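Local coordinates for Ro sixty-related protein, RSR (Deinococcus radiodurans, PDB 2NVO) that binds several small RNAs that accumulate during recovery from ultraviolet irradiation and contributes to the resistance of the bacterium to that radiation, at residues A[445-450]-A[480-485]; A[473-478]-A[502-507]. One frame throughout, in Å; residues are numbered along the deposited sequence.

Contact 1 of 2, residues A[445-450]-A[480-485]; sequences QPILWA and DQYAQK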
ATOM      1  N   GLN A 445     -18.563  20.029  12.313  1.00  7.02           N
ATOM      2  CA  GLN A 445     -19.499  19.797  13.396  1.00  9.12           C
ATOM      3  C   GLN A 445     -19.017  18.882  14.555  1.00  9.38           C
ATOM      4  O   GLN A 445     -19.331  19.145  15.729  1.00 11.03           O
ATOM      5  CB  GLN A 445     -20.828  19.322  12.810  1.00 11.42           C
ATOM      6  CG  GLN A 445     -21.906  19.093  13.843  1.00 14.31           C
ATOM      7  CD  GLN A 445     -23.255  18.825  13.212  1.00 19.42           C
ATOM      8  OE1 GLN A 445     -23.346  18.364  12.070  1.00 17.68           O
ATOM      9  NE2 GLN A 445     -24.316  19.117  13.953  1.00 17.16           N
ATOM     10  N   PRO A 446     -18.259  17.812  14.246  1.00  8.64           N
ATOM     11  CA  PRO A 446     -17.732  16.984  15.339  1.00  7.79           C
ATOM     12  C   PRO A 446     -16.802  17.802  16.230  1.00  8.27           C
ATOM     13  O   PRO A 446     -16.773  17.578  17.444  1.00  7.33           O
ATOM     14  CB  PRO A 446     -16.903  15.905  14.616  1.00  7.19           C
ATOM     15  CG  PRO A 446     -17.480  15.841  13.211  1.00  5.85           C
ATOM     16  CD  PRO A 446     -17.887  17.292  12.912  1.00  7.42           C
ATOM     17  N   ILE A 447     -16.057  18.718  15.621  1.00  7.70           N
ATOM     18  CA  ILE A 447     -15.094  19.533  16.347  1.00  9.28           C
ATOM     19  C   ILE A 447     -15.791  20.601  17.179  1.00 12.71           C
ATOM     20  O   ILE A 447     -15.403  20.869  18.317  1.00 12.68           O
ATOM     21  CB  ILE A 447     -14.093  20.181  15.397  1.00  9.10           C
ATOM     22  CG1 ILE A 447     -13.444  19.114  14.517  1.00  9.08           C
ATOM     23  CG2 ILE A 447     -13.020  20.963  16.178  1.00 10.69           C
ATOM     24  CD1 ILE A 447     -12.815  19.671  13.286  1.00 11.23           C
ATOM     25  N   LEU A 448     -16.805  21.229  16.596  1.00 13.95           N
ATOM     26  CA  LEU A 448     -17.631  22.168  17.337  1.00 13.43           C
ATOM     27  C   LEU A 448     -18.307  21.439  18.507  1.00 14.77           C
ATOM     28  O   LEU A 448     -18.322  21.930  19.639  1.00 15.89           O
ATOM     29  CB  LEU A 448     -18.671  22.802  16.415  1.00 11.51           C
ATOM     30  CG  LEU A 448     -18.203  23.623  15.212  1.00 11.48           C
ATOM     31  CD1 LEU A 448     -19.394  23.958  14.336  1.00 10.11           C
ATOM     32  CD2 LEU A 448     -17.479  24.925  15.632  1.00 16.80           C
ATOM     33  N   TRP A 449     -18.857  20.257  18.238  1.00 12.14           N
ATOM     34  CA  TRP A 449     -19.558  19.495  19.257  1.00 11.75           C
ATOM     35  C   TRP A 449     -18.649  19.141  20.428  1.00 13.10           C
ATOM     36  O   TRP A 449     -19.035  19.305  21.580  1.00 13.44           O
ATOM     37  CB  TRP A 449     -20.154  18.219  18.673  1.00 11.46           C
ATOM     38  CG  TRP A 449     -20.870  17.354  19.686  1.00 11.81           C
ATOM     39  CD1 TRP A 449     -22.170  17.480  20.099  1.00 12.70           C
ATOM     40  CD2 TRP A 449     -20.341  16.210  20.370  1.00 12.11           C
ATOM     41  NE1 TRP A 449     -22.476  16.498  21.007  1.00 14.52           N
ATOM     42  CE2 TRP A 449     -21.374  15.710  21.201  1.00 12.45           C
ATOM     43  CE3 TRP A 449     -19.087  15.574  20.383  1.00 11.91           C
ATOM     44  CZ2 TRP A 449     -21.194  14.607  22.037  1.00 13.13           C
ATOM     45  CZ3 TRP A 449     -18.911  14.466  21.213  1.00 11.14           C
ATOM     46  CH2 TRP A 449     -19.964  13.987  22.023  1.00 13.69           C
ATOM     47  N   ALA A 450     -17.452  18.646  20.132  1.00 11.93           N
ATOM     48  CA  ALA A 450     -16.533  18.222  21.187  1.00 12.72           C
ATOM     49  C   ALA A 450     -16.148  19.400  22.090  1.00 16.19           C
ATOM     50  O   ALA A 450     -16.022  19.239  23.307  1.00 18.00           O
ATOM     51  CB  ALA A 450     -15.279  17.575  20.601  1.00 10.57           C
ATOM     52  N   ASP A 480      -9.425  25.845  15.368  1.00 16.04           N
ATOM     53  CA  ASP A 480      -8.917  26.990  16.125  1.00 19.90           C
ATOM     54  C   ASP A 480      -9.701  27.201  17.412  1.00 18.64           C
ATOM     55  O   ASP A 480      -9.114  27.346  18.478  1.00 20.01           O
ATOM     56  CB  ASP A 480      -8.978  28.262  15.280  1.00 19.79           C
ATOM     57  CG  ASP A 480      -8.052  28.210  14.078  1.00 21.68           C
ATOM     58  OD1 ASP A 480      -7.078  27.428  14.112  1.00 26.40           O
ATOM     59  OD2 ASP A 480      -8.291  28.947  13.106  1.00 23.65           O
ATOM     60  N   GLN A 481     -11.026  27.225  17.298  1.00 17.11           N
ATOM     61  CA  GLN A 481     -11.904  27.380  18.450  1.00 20.80           C
ATOM     62  C   GLN A 481     -11.714  26.290  19.498  1.00 21.49           C
ATOM     63  O   GLN A 481     -11.758  26.570  20.697  1.00 20.89           O
ATOM     64  CB  GLN A 481     -13.369  27.492  18.019  1.00 18.02           C
ATOM     65  CG  GLN A 481     -13.687  28.805  17.327  1.00 18.43           C
ATOM     66  CD  GLN A 481     -15.123  28.891  16.838  1.00 19.12           C
ATOM     67  OE1 GLN A 481     -15.951  28.030  17.136  1.00 24.45           O
ATOM     68  NE2 GLN A 481     -15.423  29.936  16.081  1.00 23.96           N
ATOM     69  N   TYR A 482     -11.476  25.057  19.057  1.00 15.60           N
ATOM     70  CA  TYR A 482     -11.237  23.958  19.990  1.00 14.62           C
ATOM     71  C   TYR A 482      -9.946  24.209  20.764  1.00 17.73           C
ATOM     72  O   TYR A 482      -9.914  24.103  21.986  1.00 19.76           O
ATOM     73  CB  TYR A 482     -11.141  22.611  19.254  1.00 12.65           C
ATOM     74  CG  TYR A 482     -11.014  21.422  20.187  1.00 15.25           C
ATOM     75  CD1 TYR A 482     -12.118  20.655  20.533  1.00 11.18           C
ATOM     76  CD2 TYR A 482      -9.790  21.079  20.723  1.00 13.67           C
ATOM     77  CE1 TYR A 482     -11.986  19.557  21.405  1.00 15.73           C
ATOM     78  CE2 TYR A 482      -9.648  20.005  21.572  1.00 15.53           C
ATOM     79  CZ  TYR A 482     -10.741  19.252  21.916  1.00 13.42           C
ATOM     80  OH  TYR A 482     -10.554  18.195  22.777  1.00 15.02           O
ATOM     81  N   ALA A 483      -8.882  24.525  20.035  1.00 19.03           N
ATOM     82  CA  ALA A 483      -7.593  24.809  20.652  1.00 19.05           C
ATOM     83  C   ALA A 483      -7.750  25.941  21.654  1.00 20.84           C
ATOM     84  O   ALA A 483      -7.242  25.857  22.761  1.00 22.03           O
ATOM     85  CB  ALA A 483      -6.578  25.186  19.591  1.00 20.94           C
ATOM     86  N   GLN A 484      -8.472  26.991  21.263  1.00 19.49           N
ATOM     87  CA  GLN A 484      -8.677  28.142  22.142  1.00 24.63           C
ATOM     88  C   GLN A 484      -9.431  27.822  23.426  1.00 27.45           C
ATOM     89  O   GLN A 484      -9.163  28.420  24.469  1.00 28.62           O
ATOM     90  CB  GLN A 484      -9.376  29.282  21.398  1.00 26.66           C
ATOM     91  CG  GLN A 484      -8.402  30.214  20.689  1.00 34.72           C
ATOM     92  CD  GLN A 484      -8.962  30.820  19.412  1.00 36.10           C
ATOM     93  OE1 GLN A 484     -10.183  30.871  19.205  1.00 40.31           O
ATOM     94  NE2 GLN A 484      -8.067  31.274  18.537  1.00 37.19           N
ATOM     95  N   LYS A 485     -10.378  26.894  23.355  1.00 20.66           N
ATOM     96  CA  LYS A 485     -11.198  26.579  24.507  1.00 22.23           C
ATOM     97  C   LYS A 485     -10.625  25.458  25.356  1.00 25.11           C
ATOM     98  O   LYS A 485     -10.838  25.426  26.569  1.00 27.26           O
ATOM     99  CB  LYS A 485     -12.628  26.228  24.086  1.00 22.90           C
ATOM    100  CG  LYS A 485     -13.391  25.525  25.185  1.00 25.26           C
ATOM    101  CD  LYS A 485     -14.875  25.498  24.937  1.00 27.72           C
ATOM    102  CE  LYS A 485     -15.597  24.973  26.170  1.00 29.14           C
ATOM    103  NZ  LYS A 485     -17.063  24.859  25.958  1.00 30.39           N
TER
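The hydroxyl OH of Y482 is gripped twice, by the carbonyl of L455 and the backbone N of V457, in the loop that follows the helix of A450. A450 CB lies at the ring edge, near its plane, 3.9 Å from Y482 CE1. The carbonyl O of I447 stands at the same edge, 4.0 Å from Y482 CD1. CG of Y482 is anti to the backbone N (chi1 -175°), which directs the ring from helix 475-486 past helix 445-452. Nearer its root, Y482 CB meets the methyl CG2 of I447 at 4.0 Å, the two side chains crossing at about a right angle. On the more exposed border the methyl CD2 of L448 rests 3.8 Å from OE1 of Q481, an apolar group against an amide oxygen. The short helix segments run nearly parallel, at 17°, with their axes 9.3 Å apart. Both helices belong to the VWFA-like domain. Strand 459-464 lies between them in the chain, and its F460 packs on I447 and A450. No hydrogen bond joins the two segments. The interface is mostly aliphatic groups and a ring edge, with two oxygens at its margins. The two bonds on the hydroxyl of the buried Y482 limit how the ring can shift and tie helix 475-486 to the loop leading into strand 459-464.

Contact 2 of 2, residues A[473-478]-A[502-507]; sequences VHPTVA and FSIADP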
ATOM      1  N   VAL A 473     -19.736  27.082   9.508  1.00 19.23           N
ATOM      2  CA  VAL A 473     -18.379  27.239  10.040  1.00 18.25           C
ATOM      3  C   VAL A 473     -17.413  26.285   9.353  1.00 16.34           C
ATOM      4  O   VAL A 473     -17.712  25.101   9.210  1.00 18.65           O
ATOM      5  CB  VAL A 473     -18.337  27.011  11.569  1.00 16.00           C
ATOM      6  CG1 VAL A 473     -16.935  27.211  12.094  1.00 15.74           C
ATOM      7  CG2 VAL A 473     -19.296  27.955  12.280  1.00 20.28           C
ATOM      8  N   HIS A 474     -16.272  26.785   8.898  1.00 16.48           N
ATOM      9  CA  HIS A 474     -15.305  25.909   8.256  1.00 18.24           C
ATOM     10  C   HIS A 474     -14.560  25.133   9.332  1.00 16.30           C
ATOM     11  O   HIS A 474     -14.359  25.646  10.437  1.00 15.19           O
ATOM     12  CB  HIS A 474     -14.322  26.690   7.389  1.00 18.00           C
ATOM     13  CG  HIS A 474     -13.486  25.820   6.496  1.00 20.16           C
ATOM     14  ND1 HIS A 474     -12.236  25.367   6.855  1.00 19.74           N
ATOM     15  CD2 HIS A 474     -13.732  25.307   5.264  1.00 19.42           C
ATOM     16  CE1 HIS A 474     -11.743  24.615   5.883  1.00 19.00           C
ATOM     17  NE2 HIS A 474     -12.631  24.569   4.906  1.00 19.74           N
ATOM     18  N   PRO A 475     -14.169  23.885   9.023  1.00 14.99           N
ATOM     19  CA  PRO A 475     -13.404  23.099   9.993  1.00 13.26           C
ATOM     20  C   PRO A 475     -12.138  23.799  10.483  1.00 14.77           C
ATOM     21  O   PRO A 475     -11.724  23.487  11.586  1.00 13.92           O
ATOM     22  CB  PRO A 475     -13.049  21.833   9.211  1.00 13.69           C
ATOM     23  CG  PRO A 475     -14.227  21.657   8.272  1.00 13.91           C
ATOM     24  CD  PRO A 475     -14.569  23.082   7.849  1.00 14.37           C
ATOM     25  N   THR A 476     -11.520  24.675   9.688  1.00 17.90           N
ATOM     26  CA  THR A 476     -10.313  25.375  10.142  1.00 16.36           C
ATOM     27  C   THR A 476     -10.623  26.276  11.343  1.00 16.20           C
ATOM     28  O   THR A 476      -9.887  26.300  12.322  1.00 17.52           O
ATOM     29  CB  THR A 476      -9.616  26.207   9.011  1.00 19.72           C
ATOM     30  OG1 THR A 476     -10.553  27.090   8.380  1.00 19.92           O
ATOM     31  CG2 THR A 476      -9.007  25.297   7.962  1.00 19.61           C
ATOM     32  N   VAL A 477     -11.711  27.029  11.239  1.00 20.25           N
ATOM     33  CA  VAL A 477     -12.199  27.860  12.334  1.00 16.79           C
ATOM     34  C   VAL A 477     -12.579  26.988  13.533  1.00 18.75           C
ATOM     35  O   VAL A 477     -12.225  27.291  14.685  1.00 14.84           O
ATOM     36  CB  VAL A 477     -13.400  28.719  11.870  1.00 20.32           C
ATOM     37  CG1 VAL A 477     -14.136  29.325  13.051  1.00 23.58           C
ATOM     38  CG2 VAL A 477     -12.937  29.792  10.901  1.00 20.15           C
ATOM     39  N   ALA A 478     -13.272  25.884  13.254  1.00 15.58           N
ATOM     40  CA  ALA A 478     -13.614  24.913  14.290  1.00 15.67           C
ATOM     41  C   ALA A 478     -12.394  24.445  15.070  1.00 16.42           C
ATOM     42  O   ALA A 478     -12.410  24.430  16.294  1.00 15.76           O
ATOM     43  CB  ALA A 478     -14.369  23.706  13.693  1.00 16.01           C
ATOM     44  N   PHE A 502     -12.075  16.131  -3.408  1.00 15.85           N
ATOM     45  CA  PHE A 502     -12.705  17.109  -2.527  1.00 14.03           C
ATOM     46  C   PHE A 502     -11.580  17.843  -1.822  1.00 14.30           C
ATOM     47  O   PHE A 502     -10.441  17.415  -1.880  1.00 16.07           O
ATOM     48  CB  PHE A 502     -13.663  16.447  -1.528  1.00 15.99           C
ATOM     49  CG  PHE A 502     -12.985  15.530  -0.528  1.00 12.01           C
ATOM     50  CD1 PHE A 502     -12.590  16.006   0.721  1.00 14.75           C
ATOM     51  CD2 PHE A 502     -12.761  14.202  -0.834  1.00 10.84           C
ATOM     52  CE1 PHE A 502     -11.983  15.171   1.651  1.00 11.27           C
ATOM     53  CE2 PHE A 502     -12.157  13.355   0.084  1.00 10.96           C
ATOM     54  CZ  PHE A 502     -11.765  13.837   1.332  1.00 10.17           C
ATOM     55  N   SER A 503     -11.869  18.974  -1.194  1.00 17.74           N
ATOM     56  CA  SER A 503     -10.817  19.674  -0.467  1.00 18.84           C
ATOM     57  C   SER A 503     -11.344  20.359   0.792  1.00 20.17           C
ATOM     58  O   SER A 503     -12.218  21.234   0.737  1.00 18.66           O
ATOM     59  CB  SER A 503     -10.059  20.656  -1.368  1.00 22.43           C
ATOM     60  OG  SER A 503     -10.923  21.645  -1.877  1.00 29.13           O
ATOM     61  N   ILE A 504     -10.801  19.928   1.924  1.00 15.03           N
ATOM     62  CA  ILE A 504     -11.205  20.423   3.235  1.00 14.21           C
ATOM     63  C   ILE A 504      -9.960  20.861   3.964  1.00 15.31           C
ATOM     64  O   ILE A 504      -9.920  21.939   4.554  1.00 16.73           O
ATOM     65  CB  ILE A 504     -11.855  19.312   4.065  1.00 11.55           C
ATOM     66  CG1 ILE A 504     -13.081  18.739   3.335  1.00 16.52           C
ATOM     67  CG2 ILE A 504     -12.191  19.814   5.475  1.00 13.46           C
ATOM     68  CD1 ILE A 504     -14.410  19.238   3.813  1.00 15.55           C
ATOM     69  N   ALA A 505      -8.941  20.006   3.918  1.00 12.14           N
ATOM     70  CA  ALA A 505      -7.655  20.298   4.531  1.00 16.33           C
ATOM     71  C   ALA A 505      -7.033  21.565   3.953  1.00 18.75           C
ATOM     72  O   ALA A 505      -6.939  21.727   2.735  1.00 20.89           O
ATOM     73  CB  ALA A 505      -6.693  19.117   4.361  1.00 12.21           C
ATOM     74  N   ASP A 506      -6.597  22.450   4.845  1.00 18.93           N
ATOM     75  CA  ASP A 506      -5.885  23.663   4.452  1.00 22.58           C
ATOM     76  C   ASP A 506      -4.420  23.354   4.180  1.00 24.15           C
ATOM     77  O   ASP A 506      -3.692  22.970   5.086  1.00 26.98           O
ATOM     78  CB  ASP A 506      -5.988  24.710   5.560  1.00 23.01           C
ATOM     79  CG  ASP A 506      -5.556  26.089   5.100  1.00 28.09           C
ATOM     80  OD1 ASP A 506      -4.607  26.190   4.290  1.00 28.23           O
ATOM     81  OD2 ASP A 506      -6.187  27.069   5.537  1.00 29.04           O
ATOM     82  N   PRO A 507      -3.984  23.521   2.922  1.00 27.42           N
ATOM     83  CA  PRO A 507      -2.610  23.220   2.504  1.00 32.42           C
ATOM     84  C   PRO A 507      -1.602  23.974   3.361  1.00 30.60           C
ATOM     85  O   PRO A 507      -0.490  23.490   3.578  1.00 34.65           O
ATOM     86  CB  PRO A 507      -2.564  23.741   1.063  1.00 35.01           C
ATOM     87  CG  PRO A 507      -3.979  23.743   0.615  1.00 33.65           C
ATOM     88  CD  PRO A 507      -4.773  24.106   1.828  1.00 30.26           C
TER
HETATM   89  O   HOH W   1     -13.238  23.630   2.136  1.00 26.44           O
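P475 and I504 form the close apolar part of this contact. CG of P475 meets the methyl CG2 of I504 at 3.9 Å, and the side chains cross at about a right angle. L492 and V494 of the sheet back them. A second touch lies further along, where the methyl CG2 of T476 is 3.9 Å from CB of D506. OD1 of D506 accepts from N of Q508 in its own loop.

The solvent side is looser. With H474 CG anti to the backbone N (chi1 -168°), the exposed ring reaches both T476 N and the loop. H474 CE1 is 3.5 Å from the carbonyl O of I504, near the ring plane. A water bridges the gap, 3.0 Å from H474 NE2, and donates to O of S503. H474 ND1 accepts from N of T476 at 3.0 Å, nearly straight (168°) but tilted 29° from the ring plane, and also hydrogen-bonds OG1 of T476. The I504 side chain is about 8 Å from that of T441, a probable metal-binding residue by similarity. The motif is an N-capped helix start, with H474 as cap, set against the loop joining parallel strands 491-496 and 512-517 of the VWFA-like domain.

How the contacts relate
Both contacts use helix 475-486 of the VWFA-like domain. Contact 1 takes its later half and sets it beside helix 445-452; contact 2 takes its first turn and sets it against the loop between strands 491-496 and 512-517. Contact 1 is largely buried, and contact 2 lies at the surface. Neither has a direct hydrogen bond across its segments, but water bridges the second. The tyrosine hydroxyl in contact 1 is held by backbone groups of a loop, whereas contact 2 adds a helix cap and solvent. Their centres are about 13 Å apart. They meet where I447 CG2 lies 3.5 Å from A478 O and L448 packs on A478 and V473.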